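Local coordinates for putative PhosphatidylEthanolamine-Binding Protein (PEBP) (Chlamydia trachomatis, PDB 3N08), which is of unknown function but belongs to the phosphatidylethanolamine-binding protein family, whose eukaryotic members include Raf kinase inhibitor protein, at residues L62-L71 with I84-A93. Residues are numbered along the deposited sequence; the frame is centred on the assembly and turned at random.
Sequences LWIHWIVYNL and IFAVQGLNTA
T92 CG2 sits over the centre of the six-membered ring of W63, 3.5 Å from CG2 to the ring centroid and almost on the ring normal, a clear CH-pi contact. V87 CB sits over one face of the Y69 ring, nearer its rim, with V87 CG1 3.4 Å from Y69 CE1; the ring's far end is tied elsewhere, its OH bonding to the carbonyls of S122 and E124. W66 instead offers its edge: NE1 donates to Q88 OE1 at 2.9 Å, almost straight (171°), although the amide plane is turned 68° from the ring. V68 CG2, of the same strand, lies over one face of this indole toward the rim, while I84 CD1 touches the edge at CZ2.

T92 is gripped through its other branch as well. Its CG2 lies anti to the backbone N and OG1 beside it (chi1 -65°), which sends the methyl over W63 and turns the hydroxyl to I64 N, from which OG1 accepts at 2.7 Å; T92 N returns a bond to I64 O. At the opposite end, Y69 and V87 form a hydrogen-bonded antiparallel pair, Y69 N to V87 O being 2.8 Å. Between them, G89 N donates to I67 O, and a water bridges I67 N to G89 O. A two-pair antiparallel ladder, continued by isolated bonds at G89 and T92, adds the short outermost strand 87-88 to the 63-71 edge of the mixed sheet, within the beta fold of the PEBP family.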
loop_
_atom_site.group_PDB
_atom_site.type_symbol
_atom_site.label_atom_id
_atom_site.label_comp_id
_atom_site.label_asym_id
_atom_site.label_seq_id
_atom_site.Cartn_x
_atom_site.Cartn_y
_atom_site.Cartn_z
ATOM N N LEU B 62 -15.631 -18.858 -2.713
ATOM C CA LEU B 62 -14.274 -18.350 -2.911
ATOM C C LEU B 62 -13.485 -19.242 -3.840
ATOM O O LEU B 62 -13.248 -20.397 -3.535
ATOM C CB LEU B 62 -13.557 -18.235 -1.564
ATOM C CG LEU B 62 -12.252 -17.419 -1.535
ATOM C CD1 LEU B 62 -12.496 -15.968 -1.967
ATOM C CD2 LEU B 62 -11.634 -17.428 -0.136
ATOM N N TRP B 63 -13.073 -18.683 -4.971
ATOM C CA TRP B 63 -12.264 -19.414 -5.944
ATOM C C TRP B 63 -10.833 -18.862 -5.992
ATOM O O TRP B 63 -10.640 -17.656 -6.224
ATOM C CB TRP B 63 -12.907 -19.310 -7.322
ATOM C CG TRP B 63 -12.434 -20.361 -8.275
ATOM C CD1 TRP B 63 -11.316 -20.341 -9.050
ATOM C CD2 TRP B 63 -13.106 -21.583 -8.555
ATOM N NE1 TRP B 63 -11.232 -21.514 -9.783
ATOM C CE2 TRP B 63 -12.338 -22.278 -9.506
ATOM C CE3 TRP B 63 -14.297 -22.155 -8.093
ATOM C CZ2 TRP B 63 -12.711 -23.526 -9.993
ATOM C CZ3 TRP B 63 -14.663 -23.388 -8.572
ATOM C CH2 TRP B 63 -13.875 -24.061 -9.521
ATOM N N ILE B 64 -9.860 -19.725 -5.747
ATOM C CA ILE B 64 -8.452 -19.325 -5.761
ATOM C C ILE B 64 -7.927 -19.416 -7.181
ATOM O O ILE B 64 -8.002 -20.483 -7.827
ATOM C CB ILE B 64 -7.613 -20.240 -4.842
ATOM C CG1 ILE B 64 -8.121 -20.225 -3.402
ATOM C CG2 ILE B 64 -6.149 -19.839 -4.929
ATOM C CD1 ILE B 64 -8.467 -18.894 -2.837
ATOM N N HIS B 65 -7.451 -18.289 -7.676
ATOM C CA HIS B 65 -6.931 -18.187 -9.024
ATOM C C HIS B 65 -5.415 -18.360 -9.142
ATOM O O HIS B 65 -4.938 -18.676 -10.208
ATOM C CB HIS B 65 -7.376 -16.854 -9.667
ATOM C CG HIS B 65 -8.799 -16.871 -10.114
ATOM N ND1 HIS B 65 -9.160 -17.029 -11.434
ATOM C CD2 HIS B 65 -9.955 -16.897 -9.411
ATOM C CE1 HIS B 65 -10.476 -17.084 -11.536
ATOM N NE2 HIS B 65 -10.982 -17.008 -10.321
ATOM N N TRP B 66 -4.673 -18.119 -8.069
ATOM C CA TRP B 66 -3.217 -18.214 -8.130
ATOM C C TRP B 66 -2.656 -18.288 -6.725
ATOM O O TRP B 66 -3.042 -17.497 -5.864
ATOM C CB TRP B 66 -2.636 -16.987 -8.845
ATOM C CG TRP B 66 -1.284 -17.167 -9.491
ATOM C CD1 TRP B 66 -0.609 -18.327 -9.696
ATOM C CD2 TRP B 66 -0.484 -16.121 -10.058
ATOM N NE1 TRP B 66 0.591 -18.059 -10.353
ATOM C CE2 TRP B 66 0.679 -16.717 -10.585
ATOM C CE3 TRP B 66 -0.641 -14.738 -10.161
ATOM C CZ2 TRP B 66 1.698 -15.965 -11.208
ATOM C CZ3 TRP B 66 0.361 -13.995 -10.791
ATOM C CH2 TRP B 66 1.512 -14.613 -11.302
ATOM N N ILE B 67 -1.693 -19.185 -6.532
ATOM C CA ILE B 67 -0.881 -19.240 -5.341
ATOM C C ILE B 67 0.584 -19.277 -5.751
ATOM O O ILE B 67 1.002 -20.138 -6.548
ATOM C CB ILE B 67 -1.202 -20.510 -4.536
ATOM C CG1 ILE B 67 -2.623 -20.423 -3.964
ATOM C CG2 ILE B 67 -0.167 -20.729 -3.425
ATOM C CD1 ILE B 67 -3.028 -21.630 -3.130
ATOM N N VAL B 68 1.356 -18.401 -5.121
ATOM C CA VAL B 68 2.808 -18.404 -5.283
ATOM C C VAL B 68 3.424 -18.213 -3.905
ATOM O O VAL B 68 3.015 -17.342 -3.163
ATOM C CB VAL B 68 3.304 -17.268 -6.194
ATOM C CG1 VAL B 68 4.810 -17.351 -6.386
ATOM C CG2 VAL B 68 2.607 -17.317 -7.542
ATOM N N TYR B 69 4.422 -19.016 -3.551
ATOM C CA TYR B 69 5.097 -18.791 -2.296
ATOM C C TYR B 69 6.598 -19.001 -2.453
ATOM O O TYR B 69 7.068 -19.520 -3.465
ATOM C CB TYR B 69 4.500 -19.652 -1.163
ATOM C CG TYR B 69 4.853 -21.120 -1.198
ATOM C CD1 TYR B 69 4.086 -22.027 -1.917
ATOM C CD2 TYR B 69 5.937 -21.594 -0.473
ATOM C CE1 TYR B 69 4.408 -23.378 -1.925
ATOM C CE2 TYR B 69 6.260 -22.922 -0.479
ATOM C CZ TYR B 69 5.493 -23.802 -1.194
ATOM O OH TYR B 69 5.847 -25.129 -1.172
ATOM N N ASN B 70 7.345 -18.588 -1.431
ATOM C CA ASN B 70 8.794 -18.603 -1.468
ATOM C C ASN B 70 9.363 -17.725 -2.571
ATOM O O ASN B 70 10.441 -17.991 -3.084
ATOM C CB ASN B 70 9.346 -20.029 -1.504
ATOM C CG ASN B 70 9.417 -20.660 -0.124
ATOM O OD1 ASN B 70 9.116 -20.027 0.903
ATOM N ND2 ASN B 70 9.820 -21.917 -0.092
ATOM N N LEU B 71 8.643 -16.668 -2.905
ATOM C CA LEU B 71 9.215 -15.629 -3.741
ATOM C C LEU B 71 10.337 -14.922 -3.011
ATOM O O LEU B 71 10.274 -14.741 -1.793
ATOM C CB LEU B 71 8.164 -14.593 -4.054
ATOM C CG LEU B 71 7.216 -14.912 -5.177
ATOM C CD1 LEU B 71 5.979 -14.039 -5.025
ATOM C CD2 LEU B 71 7.884 -14.704 -6.550
ATOM N N ILE B 84 8.095 -17.719 -13.087
ATOM C CA ILE B 84 7.991 -17.523 -11.658
ATOM C C ILE B 84 9.117 -18.305 -10.987
ATOM O O ILE B 84 9.133 -19.539 -11.011
ATOM C CB ILE B 84 6.606 -18.016 -11.139
ATOM C CG1 ILE B 84 5.470 -17.258 -11.813
ATOM C CG2 ILE B 84 6.534 -17.969 -9.599
ATOM C CD1 ILE B 84 5.485 -15.779 -11.646
ATOM N N PHE B 85 10.087 -17.590 -10.402
ATOM C CA PHE B 85 11.215 -18.225 -9.727
ATOM C C PHE B 85 10.842 -18.345 -8.264
ATOM O O PHE B 85 11.342 -17.606 -7.396
ATOM C CB PHE B 85 12.508 -17.428 -9.987
ATOM C CG PHE B 85 12.868 -17.362 -11.443
ATOM C CD1 PHE B 85 13.562 -18.403 -12.046
ATOM C CD2 PHE B 85 12.508 -16.271 -12.214
ATOM C CE1 PHE B 85 13.868 -18.359 -13.409
ATOM C CE2 PHE B 85 12.822 -16.221 -13.581
ATOM C CZ PHE B 85 13.501 -17.267 -14.171
ATOM N N ALA B 86 9.908 -19.264 -8.017
ATOM C CA ALA B 86 9.291 -19.484 -6.713
ATOM C C ALA B 86 8.415 -20.714 -6.887
ATOM O O ALA B 86 8.423 -21.342 -7.941
ATOM C CB ALA B 86 8.448 -18.272 -6.306
ATOM N N VAL B 87 7.640 -21.069 -5.876
ATOM C CA VAL B 87 6.811 -22.262 -5.926
ATOM C C VAL B 87 5.386 -21.845 -6.230
ATOM O O VAL B 87 4.856 -20.936 -5.603
ATOM C CB VAL B 87 6.844 -23.026 -4.590
ATOM C CG1 VAL B 87 6.076 -24.319 -4.707
ATOM C CG2 VAL B 87 8.293 -23.270 -4.148
ATOM N N GLN B 88 4.763 -22.509 -7.192
ATOM C CA GLN B 88 3.341 -22.281 -7.449
ATOM C C GLN B 88 2.505 -23.370 -6.820
ATOM O O GLN B 88 2.853 -24.557 -6.828
ATOM C CB GLN B 88 3.072 -22.128 -8.942
ATOM C CG GLN B 88 3.760 -20.880 -9.495
ATOM C CD GLN B 88 3.474 -20.615 -10.958
ATOM O OE1 GLN B 88 2.405 -20.133 -11.318
ATOM N NE2 GLN B 88 4.449 -20.902 -11.812
ATOM N N GLY B 89 1.401 -22.949 -6.219
ATOM C CA GLY B 89 0.479 -23.856 -5.564
ATOM C C GLY B 89 -0.702 -24.146 -6.461
ATOM O O GLY B 89 -0.705 -23.796 -7.649
ATOM N N LEU B 90 -1.700 -24.802 -5.882
ATOM C CA LEU B 90 -2.873 -25.215 -6.621
ATOM C C LEU B 90 -3.965 -24.195 -6.566
ATOM O O LEU B 90 -4.271 -23.652 -5.514
ATOM C CB LEU B 90 -3.404 -26.519 -6.046
ATOM C CG LEU B 90 -2.425 -27.687 -6.100
ATOM C CD1 LEU B 90 -3.101 -28.909 -5.495
ATOM C CD2 LEU B 90 -1.929 -27.988 -7.505
ATOM N N ASN B 91 -4.570 -23.940 -7.714
ATOM C CA ASN B 91 -5.762 -23.126 -7.762
ATOM C C ASN B 91 -6.979 -24.012 -7.460
ATOM O O ASN B 91 -6.851 -25.210 -7.237
ATOM C CB ASN B 91 -5.841 -22.403 -9.106
ATOM C CG ASN B 91 -5.924 -23.357 -10.276
ATOM O OD1 ASN B 91 -6.645 -24.359 -10.225
ATOM N ND2 ASN B 91 -5.196 -23.050 -11.354
ATOM N N THR B 92 -8.169 -23.433 -7.447
ATOM C CA THR B 92 -9.356 -24.179 -7.005
ATOM C C THR B 92 -9.783 -25.208 -8.040
ATOM O O THR B 92 -10.510 -26.166 -7.718
ATOM C CB THR B 92 -10.481 -23.197 -6.620
ATOM O OG1 THR B 92 -10.045 -22.451 -5.493
ATOM C CG2 THR B 92 -11.770 -23.942 -6.268
ATOM N N ALA B 93 -9.353 -25.039 -9.279
ATOM C CA ALA B 93 -9.568 -26.077 -10.273
ATOM C C ALA B 93 -8.707 -27.314 -10.014
ATOM O O ALA B 93 -8.874 -28.334 -10.683
ATOM C CB ALA B 93 -9.310 -25.529 -11.655
HETATM O O HOH W 1 -1.978 -21.361 -8.381
HETATM O O HOH W 2 12.437 -17.928 -4.835
#